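Local coordinates for protein tryptophan halogenase (Shewanella frigidimarina, PDB 2PYX) that probably acts as an FAD-dependent monooxygenase of the tryptophan halogenase family, at residues G15-W20 with S363-I368; A23-A28 with W370-L375; L234-H239 with C347-M352. All blocks are in the same frame, centred on the assembly; numbering follows the deposited sequence. Where two conformers were deposited one is given.

The three contacts gather around one Rossmann-type sheet. Interactions 1 and 2 lie about 10 Å apart, centre to centre, and are successive steps of a single pairing, helix 16-31 against helix 363-377. Interaction 3, about 13 Å from the first and 16 Å from the second, joins helix 234-239 to strand 347-349. Along the chain the segments come in the order 15-20, 23-28, 234-239, 347-352, 363-368, 370-375, so the first helix of the fold meets one that follows more than 300 residues later. I350 and G351 bridge the groups: A18 and I368 pack on them, and T371 on I350. The predicted FAD-binding turn is thus packed against parts of the chain that lie hundreds of residues further on.

Interaction 1. Residues G15-W20 with S363-I368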
ATOM      1  N   GLY A  15      -7.355 -17.101  -3.597  1.00 11.10           N
ATOM      2  CA  GLY A  15      -7.949 -16.027  -4.324  1.00 11.57           C
ATOM      3  C   GLY A  15      -7.671 -14.679  -3.665  1.00 13.47           C
ATOM      4  O   GLY A  15      -6.520 -14.312  -3.359  1.00 13.03           O
ATOM      5  N   GLY A  16      -8.720 -13.911  -3.429  1.00 11.71           N
ATOM      6  CA  GLY A  16      -8.583 -12.580  -2.838  1.00 10.42           C
ATOM      7  C   GLY A  16      -7.847 -11.638  -3.778  1.00 11.37           C
ATOM      8  O   GLY A  16      -7.634 -11.936  -4.951  1.00 11.65           O
ATOM      9  N   THR A  17      -7.456 -10.492  -3.263  1.00 10.45           N
ATOM     10  CA  THR A  17      -6.772  -9.525  -4.099  1.00 10.98           C
ATOM     11  C   THR A  17      -5.415 -10.058  -4.529  1.00 10.13           C
ATOM     12  O   THR A  17      -4.978  -9.806  -5.655  1.00 10.07           O
ATOM     13  CB  THR A  17      -6.588  -8.190  -3.395  1.00 11.87           C
ATOM     14  OG1 THR A  17      -5.973  -8.422  -2.135  1.00 12.47           O
ATOM     15  CG2 THR A  17      -7.903  -7.505  -3.221  1.00 12.93           C
ATOM     16  N   ALA A  18      -4.749 -10.816  -3.665  1.00 10.43           N
ATOM     17  CA  ALA A  18      -3.413 -11.330  -3.998  1.00  9.58           C
ATOM     18  C   ALA A  18      -3.463 -12.276  -5.192  1.00 10.15           C
ATOM     19  O   ALA A  18      -2.735 -12.136  -6.182  1.00 10.17           O
ATOM     20  CB  ALA A  18      -2.790 -12.001  -2.782  1.00 10.32           C
ATOM     21  N   GLY A  19      -4.392 -13.225  -5.143  1.00  9.79           N
ATOM     22  CA  GLY A  19      -4.484 -14.208  -6.189  1.00  8.87           C
ATOM     23  C   GLY A  19      -4.988 -13.664  -7.491  1.00  8.69           C
ATOM     24  O   GLY A  19      -4.409 -13.942  -8.560  1.00  9.50           O
ATOM     25  N   TRP A  20      -6.045 -12.845  -7.416  1.00  9.54           N
ATOM     26  CA  TRP A  20      -6.633 -12.334  -8.656  1.00 11.27           C
ATOM     27  C   TRP A  20      -5.834 -11.220  -9.317  1.00 10.99           C
ATOM     28  O   TRP A  20      -5.780 -11.135 -10.539  1.00 12.87           O
ATOM     29  CB  TRP A  20      -8.086 -11.938  -8.478  1.00 10.00           C
ATOM     30  CG  TRP A  20      -8.942 -13.132  -8.214  1.00 11.27           C
ATOM     31  CD1 TRP A  20      -9.504 -13.502  -7.012  1.00 13.32           C
ATOM     32  CD2 TRP A  20      -9.283 -14.141  -9.145  1.00 11.30           C
ATOM     33  NE1 TRP A  20     -10.200 -14.678  -7.161  1.00 12.08           N
ATOM     34  CE2 TRP A  20     -10.079 -15.090  -8.458  1.00 10.98           C
ATOM     35  CE3 TRP A  20      -9.000 -14.356 -10.498  1.00 11.66           C
ATOM     36  CZ2 TRP A  20     -10.579 -16.230  -9.084  1.00 11.16           C
ATOM     37  CZ3 TRP A  20      -9.525 -15.460 -11.111  1.00 12.67           C
ATOM     38  CH2 TRP A  20     -10.304 -16.394 -10.392  1.00 13.33           C
ATOM     39  N   SER A 363       1.143  -0.664   2.649  1.00 10.41           N
ATOM     40  CA  SER A 363       2.097  -1.444   1.879  1.00 11.21           C
ATOM     41  C   SER A 363       1.502  -2.689   1.277  1.00 11.37           C
ATOM     42  O   SER A 363       2.066  -3.250   0.342  1.00 10.67           O
ATOM     43  CB  SER A 363       3.337  -1.796   2.715  1.00 12.24           C
ATOM     44  OG  SER A 363       3.014  -2.619   3.809  1.00 13.52           O
ATOM     45  N   ALA A 364       0.344  -3.123   1.748  1.00 10.42           N
ATOM     46  CA  ALA A 364      -0.116  -4.488   1.406  1.00  9.83           C
ATOM     47  C   ALA A 364      -0.432  -4.670  -0.082  1.00 10.27           C
ATOM     48  O   ALA A 364       0.109  -5.589  -0.728  1.00 10.24           O
ATOM     49  CB  ALA A 364      -1.280  -4.907   2.258  1.00 10.42           C
ATOM     50  N   LEU A 365      -1.336  -3.845  -0.624  1.00 10.01           N
ATOM     51  CA  LEU A 365      -1.637  -3.991  -2.074  1.00  9.30           C
ATOM     52  C   LEU A 365      -0.433  -3.593  -2.945  1.00 10.95           C
ATOM     53  O   LEU A 365      -0.201  -4.176  -4.005  1.00 10.44           O
ATOM     54  CB  LEU A 365      -2.881  -3.206  -2.462  1.00 10.85           C
ATOM     55  CG  LEU A 365      -4.186  -3.894  -2.060  1.00 11.34           C
ATOM     56  CD1 LEU A 365      -5.362  -2.921  -2.202  1.00 12.32           C
ATOM     57  CD2 LEU A 365      -4.416  -5.136  -2.902  1.00 14.35           C
ATOM     58  N   ALA A 366       0.342  -2.605  -2.508  1.00 10.47           N
ATOM     59  CA  ALA A 366       1.563  -2.209  -3.252  1.00 10.08           C
ATOM     60  C   ALA A 366       2.518  -3.381  -3.426  1.00  8.86           C
ATOM     61  O   ALA A 366       3.122  -3.547  -4.493  1.00 10.89           O
ATOM     62  CB  ALA A 366       2.263  -1.097  -2.501  1.00 12.93           C
ATOM     63  N   LEU A 367       2.703  -4.178  -2.377  1.00  9.71           N
ATOM     64  CA  LEU A 367       3.596  -5.357  -2.459  1.00  9.70           C
ATOM     65  C   LEU A 367       3.002  -6.441  -3.370  1.00 10.59           C
ATOM     66  O   LEU A 367       3.743  -7.100  -4.101  1.00  9.18           O
ATOM     67  CB  LEU A 367       3.876  -5.928  -1.085  1.00 10.33           C
ATOM     68  CG  LEU A 367       4.853  -5.129  -0.225  1.00  9.98           C
ATOM     69  CD1 LEU A 367       4.762  -5.551   1.253  1.00 11.84           C
ATOM     70  CD2 LEU A 367       6.258  -5.335  -0.814  1.00 10.86           C
ATOM     71  N   ILE A 368       1.690  -6.654  -3.305  1.00  7.74           N
ATOM     72  CA  ILE A 368       1.044  -7.572  -4.220  1.00  8.05           C
ATOM     73  C   ILE A 368       1.321  -7.147  -5.683  1.00  7.26           C
ATOM     74  O   ILE A 368       1.737  -7.955  -6.547  1.00  9.26           O
ATOM     75  CB  ILE A 368      -0.465  -7.682  -3.917  1.00  8.36           C
ATOM     76  CG1 ILE A 368      -0.679  -8.508  -2.653  1.00  9.66           C
ATOM     77  CG2 ILE A 368      -1.203  -8.294  -5.082  1.00  9.88           C
ATOM     78  CD1 ILE A 368      -2.086  -8.332  -2.052  1.00 11.17           C
TER
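Between T17 and A18 on one helix and L365 and I368 on the other there is no flat group: methyls, one hydroxyl and helix backbone make the meeting. The ring of this region, the indole of W20, turns to the far side of helix 16-31, where it makes an edge-to-face pair with H193 and rests on L181, T182 and C185. Across the contact, I368 does most of the work. With CG1 anti to the carbonyl carbon (chi1 -74°) and the chain then extended, CD1 is carried onto A18, 3.8 Å from its CB, while the other branch lies over the backbone, with I368 CG2 3.9 Å from A18 CA. T17 presents its OG1, which the torsion of 52° places between the backbone N and the carbonyl carbon. There T17 OG1 meets L365 CD2 at 3.7 Å and I368 CD1 at 3.9 Å, and the T17 side chain stands at about a right angle to both. An alanine in place of I368 removes both branches of the side chain, which would probably open a gap beside A18 and strip the T17 hydroxyl of part of its apolar cover. The backbone is the polar side of the site: T17 N and A18 N both donate to a bound tartaric acid, probably from the crystallisation liquor, at the start of the helix. These residues are predicted to bind FAD, and G16 and G19 fit the GxGxxG pattern of dinucleotide folds. The two helix segments run nearly parallel, at 16° with axes 10.1 Å apart; helix 174-187 lies against T17 and W20, strand 60-61 touches L365, and helix 383-413 packs on L367.

Interaction 2. Residues A23-A28 with W370-L375; sequences AGLLAA and WTASTL
L25 lays its CD1 methyl over A372, 3.8 Å from A372 CB, and the same methyl reaches the adjoining backbone at S373 N (3.9 Å). The leucine has CG anti to its carbonyl carbon and an extended second torsion (chi1 -72°, chi2 173°), which brings CD1 to the neighbouring helix; its side chain also rests on T69, K72 and I73 of helix 65-73. One residue on, L26 and L375 cross obliquely, L26 CD2 sitting 4.1 Å from L375 CG and equally far from L375 CD2. Here the first helix of the Rossmann-type fold, which follows strand 9-13, lies beside helix 363-377 at 21°, with axes 8.8 Å apart, and L26 also touches I10 on that strand. T371 touches I350, just past the end of strand 347-349, while the W370 ring packs against helix 383-413 and pairs edge-to-face with H400. Within helix 363-377, T374 OG1 lies over one face of the W370 indole, offset toward its rim, and donates to W370 O at 2.7 Å. That carbonyl oxygen also takes the backbone N-H of T374, the two donors arriving from opposite faces of its plane.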
ATOM      1  N   ALA A  23      -3.235 -13.269 -11.138  1.00 10.64           N
ATOM      2  CA  ALA A  23      -3.790 -13.906 -12.330  1.00 10.12           C
ATOM      3  C   ALA A  23      -3.956 -12.914 -13.468  1.00  7.51           C
ATOM      4  O   ALA A  23      -3.584 -13.175 -14.608  1.00 10.49           O
ATOM      5  CB  ALA A  23      -5.125 -14.540 -11.990  1.00 11.16           C
ATOM      6  N   GLY A  24      -4.507 -11.746 -13.151  1.00  9.54           N
ATOM      7  CA  GLY A  24      -4.779 -10.742 -14.170  1.00  9.84           C
ATOM      8  C   GLY A  24      -3.539 -10.167 -14.800  1.00 10.03           C
ATOM      9  O   GLY A  24      -3.440  -9.998 -16.024  1.00  9.60           O
ATOM     10  N   LEU A  25      -2.562  -9.840 -13.951  1.00  9.80           N
ATOM     11  CA  LEU A  25      -1.313  -9.272 -14.463  1.00  9.34           C
ATOM     12  C   LEU A  25      -0.545 -10.295 -15.334  1.00  8.73           C
ATOM     13  O   LEU A  25      -0.010  -9.952 -16.368  1.00 10.02           O
ATOM     14  CB  LEU A  25      -0.446  -8.711 -13.346  1.00  9.97           C
ATOM     15  CG  LEU A  25      -0.974  -7.418 -12.729  1.00 10.28           C
ATOM     16  CD1 LEU A  25      -0.101  -7.095 -11.516  1.00 13.23           C
ATOM     17  CD2 LEU A  25      -0.987  -6.270 -13.723  1.00 12.94           C
ATOM     18  N   LEU A  26      -0.500 -11.548 -14.895  1.00  9.41           N
ATOM     19  CA  LEU A  26       0.150 -12.580 -15.695  1.00  9.75           C
ATOM     20  C   LEU A  26      -0.555 -12.777 -17.050  1.00  9.70           C
ATOM     21  O   LEU A  26       0.104 -12.811 -18.078  1.00 10.41           O
ATOM     22  CB  LEU A  26       0.158 -13.931 -14.961  1.00 10.15           C
ATOM     23  CG  LEU A  26       1.159 -14.014 -13.810  1.00 11.49           C
ATOM     24  CD1 LEU A  26       0.935 -15.324 -13.054  1.00 14.23           C
ATOM     25  CD2 LEU A  26       2.595 -13.919 -14.276  1.00 13.38           C
ATOM     26  N   ALA A  27      -1.884 -12.929 -17.019  1.00 10.60           N
ATOM     27  CA  ALA A  27      -2.632 -13.195 -18.247  1.00 11.91           C
ATOM     28  C   ALA A  27      -2.522 -12.015 -19.192  1.00 11.60           C
ATOM     29  O   ALA A  27      -2.318 -12.184 -20.391  1.00 12.20           O
ATOM     30  CB  ALA A  27      -4.104 -13.479 -17.924  1.00 12.19           C
ATOM     31  N   ALA A  28      -2.659 -10.804 -18.664  1.00 10.88           N
ATOM     32  CA  ALA A  28      -2.626  -9.627 -19.522  1.00 12.30           C
ATOM     33  C   ALA A  28      -1.249  -9.476 -20.189  1.00 11.78           C
ATOM     34  O   ALA A  28      -1.136  -9.112 -21.382  1.00 13.45           O
ATOM     35  CB  ALA A  28      -3.001  -8.374 -18.746  1.00 13.17           C
ATOM     36  N   TRP A 370       3.689  -5.180  -6.834  1.00  7.92           N
ATOM     37  CA  TRP A 370       5.105  -5.273  -7.158  1.00  7.97           C
ATOM     38  C   TRP A 370       5.451  -6.725  -7.470  1.00  8.46           C
ATOM     39  O   TRP A 370       6.098  -7.019  -8.461  1.00  8.16           O
ATOM     40  CB  TRP A 370       6.021  -4.736  -6.018  1.00  9.88           C
ATOM     41  CG  TRP A 370       7.416  -5.076  -6.334  1.00  9.35           C
ATOM     42  CD1 TRP A 370       8.234  -4.433  -7.250  1.00 11.62           C
ATOM     43  CD2 TRP A 370       8.164  -6.207  -5.866  1.00  9.57           C
ATOM     44  NE1 TRP A 370       9.428  -5.089  -7.350  1.00 12.00           N
ATOM     45  CE2 TRP A 370       9.429  -6.176  -6.513  1.00 11.32           C
ATOM     46  CE3 TRP A 370       7.921  -7.223  -4.947  1.00 10.13           C
ATOM     47  CZ2 TRP A 370      10.390  -7.161  -6.308  1.00 10.12           C
ATOM     48  CZ3 TRP A 370       8.899  -8.172  -4.724  1.00  9.10           C
ATOM     49  CH2 TRP A 370      10.119  -8.141  -5.412  1.00  9.82           C
ATOM     50  N   THR A 371       5.042  -7.642  -6.602  1.00  8.71           N
ATOM     51  CA  THR A 371       5.502  -8.999  -6.761  1.00  6.51           C
ATOM     52  C   THR A 371       4.917  -9.625  -8.051  1.00  6.93           C
ATOM     53  O   THR A 371       5.614 -10.283  -8.838  1.00  8.57           O
ATOM     54  CB  THR A 371       5.154  -9.891  -5.554  1.00  8.93           C
ATOM     55  OG1 THR A 371       5.456  -9.232  -4.312  1.00  8.11           O
ATOM     56  CG2 THR A 371       5.960 -11.177  -5.642  1.00  8.70           C
ATOM     57  N   ALA A 372       3.620  -9.414  -8.271  1.00  8.41           N
ATOM     58  CA  ALA A 372       2.939  -9.959  -9.433  1.00  7.92           C
ATOM     59  C   ALA A 372       3.464  -9.340 -10.726  1.00  7.27           C
ATOM     60  O   ALA A 372       3.686 -10.041 -11.712  1.00  8.92           O
ATOM     61  CB  ALA A 372       1.428  -9.760  -9.308  1.00  9.78           C
ATOM     62  N   SER A 373       3.617  -8.023 -10.726  1.00  7.53           N
ATOM     63  CA  SER A 373       4.124  -7.360 -11.927  0.50  7.24           C
ATOM     64  C   SER A 373       5.575  -7.798 -12.223  1.00  8.13           C
ATOM     65  O   SER A 373       5.944  -7.980 -13.379  1.00  9.29           O
ATOM     66  CB  SER A 373       4.026  -5.825 -11.837  0.50  8.74           C
ATOM     67  OG  SER A 373       4.817  -5.287 -10.790  0.50 10.75           O
ATOM     68  N   THR A 374       6.380  -7.957 -11.179  1.00  9.16           N
ATOM     69  CA  THR A 374       7.751  -8.405 -11.344  1.00 11.35           C
ATOM     70  C   THR A 374       7.785  -9.794 -11.916  1.00  9.15           C
ATOM     71  O   THR A 374       8.549 -10.063 -12.839  1.00  9.12           O
ATOM     72  CB  THR A 374       8.487  -8.336  -9.992  1.00 12.31           C
ATOM     73  OG1 THR A 374       8.525  -6.955  -9.608  1.00 13.62           O
ATOM     74  CG2 THR A 374       9.875  -8.842 -10.108  1.00 21.27           C
ATOM     75  N   LEU A 375       6.965 -10.691 -11.392  1.00  9.29           N
ATOM     76  CA  LEU A 375       6.930 -12.049 -11.940  1.00  9.48           C
ATOM     77  C   LEU A 375       6.490 -12.020 -13.397  1.00  8.51           C
ATOM     78  O   LEU A 375       7.072 -12.706 -14.239  1.00 10.83           O
ATOM     79  CB  LEU A 375       5.966 -12.901 -11.119  1.00 11.07           C
ATOM     80  CG  LEU A 375       5.730 -14.296 -11.676  1.00 11.04           C
ATOM     81  CD1 LEU A 375       7.050 -15.102 -11.699  1.00 15.86           C
ATOM     82  CD2 LEU A 375       4.669 -14.999 -10.871  1.00 12.22           C
TER

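Interaction 3. Residues L234-H239 with C347-M352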
ATOM      1  N   LEU A 234       0.869 -21.435   3.496  1.00 14.77           N
ATOM      2  CA  LEU A 234       0.877 -22.897   3.424  1.00 15.06           C
ATOM      3  C   LEU A 234       1.932 -23.531   2.508  1.00 16.23           C
ATOM      4  O   LEU A 234       2.409 -24.647   2.768  1.00 15.36           O
ATOM      5  CB  LEU A 234      -0.507 -23.402   3.038  1.00 16.76           C
ATOM      6  CG  LEU A 234      -1.660 -23.046   3.980  1.00 21.86           C
ATOM      7  CD1 LEU A 234      -2.961 -23.592   3.454  1.00 28.12           C
ATOM      8  CD2 LEU A 234      -1.407 -23.552   5.402  1.00 24.30           C
ATOM      9  N   LEU A 235       2.313 -22.824   1.436  1.00 12.58           N
ATOM     10  CA  LEU A 235       3.279 -23.341   0.494  1.00 13.63           C
ATOM     11  C   LEU A 235       4.674 -22.837   0.840  1.00 11.77           C
ATOM     12  O   LEU A 235       5.617 -23.596   1.010  1.00 12.54           O
ATOM     13  CB  LEU A 235       2.929 -22.966  -0.947  1.00 11.89           C
ATOM     14  CG  LEU A 235       1.921 -23.894  -1.651  1.00 20.27           C
ATOM     15  CD1 LEU A 235       0.586 -23.898  -1.008  1.00 23.95           C
ATOM     16  CD2 LEU A 235       1.815 -23.534  -3.136  1.00 16.78           C
ATOM     17  N   LEU A 236       4.830 -21.531   0.944  1.00 11.22           N
ATOM     18  CA  LEU A 236       6.164 -20.993   1.122  1.00  9.99           C
ATOM     19  C   LEU A 236       6.686 -21.177   2.570  1.00 11.73           C
ATOM     20  O   LEU A 236       7.765 -21.732   2.813  1.00 12.82           O
ATOM     21  CB  LEU A 236       6.189 -19.513   0.726  1.00 12.66           C
ATOM     22  CG  LEU A 236       7.597 -18.911   0.748  1.00 10.28           C
ATOM     23  CD1 LEU A 236       8.245 -19.050  -0.602  1.00 14.84           C
ATOM     24  CD2 LEU A 236       7.622 -17.455   1.195  1.00 15.25           C
ATOM     25  N   GLY A 237       5.889 -20.717   3.522  1.00 12.13           N
ATOM     26  CA  GLY A 237       6.295 -20.824   4.919  1.00 13.56           C
ATOM     27  C   GLY A 237       6.238 -22.227   5.458  1.00 15.63           C
ATOM     28  O   GLY A 237       7.192 -22.661   6.093  1.00 18.04           O
ATOM     29  N   GLU A 238       5.120 -22.921   5.246  1.00 14.70           N
ATOM     30  CA  GLU A 238       4.936 -24.265   5.826  1.00 16.44           C
ATOM     31  C   GLU A 238       5.581 -25.348   4.972  1.00 14.18           C
ATOM     32  O   GLU A 238       6.582 -25.980   5.390  1.00 18.47           O
ATOM     33  CB  GLU A 238       3.472 -24.549   6.068  1.00 18.89           C
ATOM     34  CG  GLU A 238       2.886 -23.688   7.160  1.00 27.97           C
ATOM     35  CD  GLU A 238       3.606 -23.881   8.518  1.00 39.89           C
ATOM     36  OE1 GLU A 238       4.008 -25.032   8.836  1.00 37.09           O
ATOM     37  OE2 GLU A 238       3.783 -22.876   9.251  1.00 44.21           O
ATOM     38  N   HIS A 239       5.107 -25.547   3.744  1.00 13.67           N
ATOM     39  CA  HIS A 239       5.650 -26.654   2.925  1.00 12.64           C
ATOM     40  C   HIS A 239       7.145 -26.510   2.658  1.00 15.25           C
ATOM     41  O   HIS A 239       7.896 -27.508   2.708  1.00 16.91           O
ATOM     42  CB  HIS A 239       4.893 -26.739   1.591  1.00 13.59           C
ATOM     43  CG  HIS A 239       5.283 -27.906   0.736  1.00 14.83           C
ATOM     44  ND1 HIS A 239       4.938 -29.214   1.042  1.00 19.58           N
ATOM     45  CD2 HIS A 239       5.964 -27.951  -0.430  1.00 20.13           C
ATOM     46  CE1 HIS A 239       5.404 -30.008   0.089  1.00 18.37           C
ATOM     47  NE2 HIS A 239       6.031 -29.272  -0.812  1.00 16.96           N
ATOM     48  N   CYS A 347       8.173 -21.751  -6.104  1.00 10.69           N
ATOM     49  CA  CYS A 347       7.060 -21.192  -5.361  1.00  9.76           C
ATOM     50  C   CYS A 347       7.360 -19.738  -5.011  1.00 10.78           C
ATOM     51  O   CYS A 347       8.401 -19.434  -4.419  1.00 10.30           O
ATOM     52  CB  CYS A 347       6.786 -21.976  -4.075  1.00 14.30           C
ATOM     53  SG  CYS A 347       5.435 -21.290  -3.058  1.00 13.38           S
ATOM     54  N   ILE A 348       6.434 -18.857  -5.373  1.00  9.40           N
ATOM     55  CA  ILE A 348       6.540 -17.454  -4.975  0.50  9.74           C
ATOM     56  C   ILE A 348       5.298 -17.051  -4.174  1.00  9.14           C
ATOM     57  O   ILE A 348       4.167 -17.349  -4.534  1.00  9.18           O
ATOM     58  CB  ILE A 348       6.837 -16.557  -6.204  0.50 10.40           C
ATOM     59  CG1 ILE A 348       7.180 -15.119  -5.785  0.50  8.27           C
ATOM     60  CG2 ILE A 348       5.719 -16.618  -7.236  0.50  9.96           C
ATOM     61  CD1 ILE A 348       7.562 -14.216  -6.955  0.50 11.18           C
ATOM     62  N   ALA A 349       5.532 -16.369  -3.051  1.00  8.61           N
ATOM     63  CA  ALA A 349       4.464 -15.938  -2.171  1.00  7.73           C
ATOM     64  C   ALA A 349       4.071 -14.496  -2.507  1.00  7.92           C
ATOM     65  O   ALA A 349       4.933 -13.613  -2.650  1.00  8.81           O
ATOM     66  CB  ALA A 349       4.852 -16.048  -0.712  1.00  8.99           C
ATOM     67  N   ILE A 350       2.771 -14.262  -2.606  1.00  9.13           N
ATOM     68  CA  ILE A 350       2.243 -12.941  -2.922  1.00  8.94           C
ATOM     69  C   ILE A 350       1.107 -12.624  -1.934  1.00  9.50           C
ATOM     70  O   ILE A 350       0.218 -13.470  -1.693  1.00 10.18           O
ATOM     71  CB  ILE A 350       1.782 -12.839  -4.397  1.00  8.68           C
ATOM     72  CG1 ILE A 350       2.961 -13.184  -5.325  1.00  9.43           C
ATOM     73  CG2 ILE A 350       1.174 -11.488  -4.717  1.00  9.46           C
ATOM     74  CD1 ILE A 350       2.740 -13.013  -6.815  1.00 10.15           C
ATOM     75  N   GLY A 351       1.156 -11.432  -1.364  1.00  9.31           N
ATOM     76  CA  GLY A 351       0.242 -11.041  -0.326  1.00 10.04           C
ATOM     77  C   GLY A 351       0.747 -11.448   1.045  1.00  9.76           C
ATOM     78  O   GLY A 351       1.978 -11.480   1.280  1.00  9.89           O
HETATM   79  N   MSE A 352      -0.186 -11.688   1.966  1.00  9.68           N
HETATM   80  CA  MSE A 352       0.142 -11.975   3.365  0.50 10.43           C
HETATM   81  C   MSE A 352       0.951 -13.256   3.540  1.00 10.17           C
HETATM   82  O   MSE A 352       1.630 -13.429   4.568  1.00 10.79           O
HETATM   83  CB  MSE A 352      -1.132 -12.026   4.197  0.50 10.60           C
HETATM   84  CG  MSE A 352      -1.868 -10.709   4.118  0.50  9.27           C
HETATM   85 SE   MSE A 352      -3.547 -10.671   5.100  0.38 17.69          SE
HETATM   86  CE  MSE A 352      -2.937 -11.162   6.630  0.50 11.10           C
TER
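L235 and L236, neighbours in helix 234-239, set different parts of their side chains against C347 and A349 of strand 347-349. L236 has CG anti to its backbone N (chi1 -174°), which sends the branch out over the strand. Its second torsion, 91°, is off the staggered values, and the two methyls are divided between two residues: L236 CD2 rests on A349 CB at 3.6 Å, whereas L236 CD1 comes to within 3.8 Å of C347 O. The stem of the same leucine adds to this, with L236 CB 4.0 Å from A349 CB. L235 uses its base instead. Its CB meets C347 SG at 3.7 Å, while the side chain packs on F225 of strand 224-227. C347 swings its SG away from its own backbone N, which places the sulfur under the first turn of the helix, 4.1 Å from L236 N. That N-H already has a partner: D227, at the end of strand 224-227, receives both L235 N and L236 N on its OD2. The turn is wider than an alpha turn, H239 N bonding to L234 O in pi fashion, and the helix segment passes across the strand at 104°. I348, between the two inward-facing residues, points the other way to T371 and L375, so strand 347-349 of the Rossmann-type sheet is covered on one side by helix 234-239 and on the other by helix 363-377. Chemically the meeting is largely apolar, leucine carbons on a sulfur, a methyl and one backbone carbonyl oxygen, and the fit between the segments probably depends on shape rather than on directional bonds. Directional bonding is supplied from beside it by D227, whose carboxylate is probably favoured in its charged form by the two N-H groups it accepts.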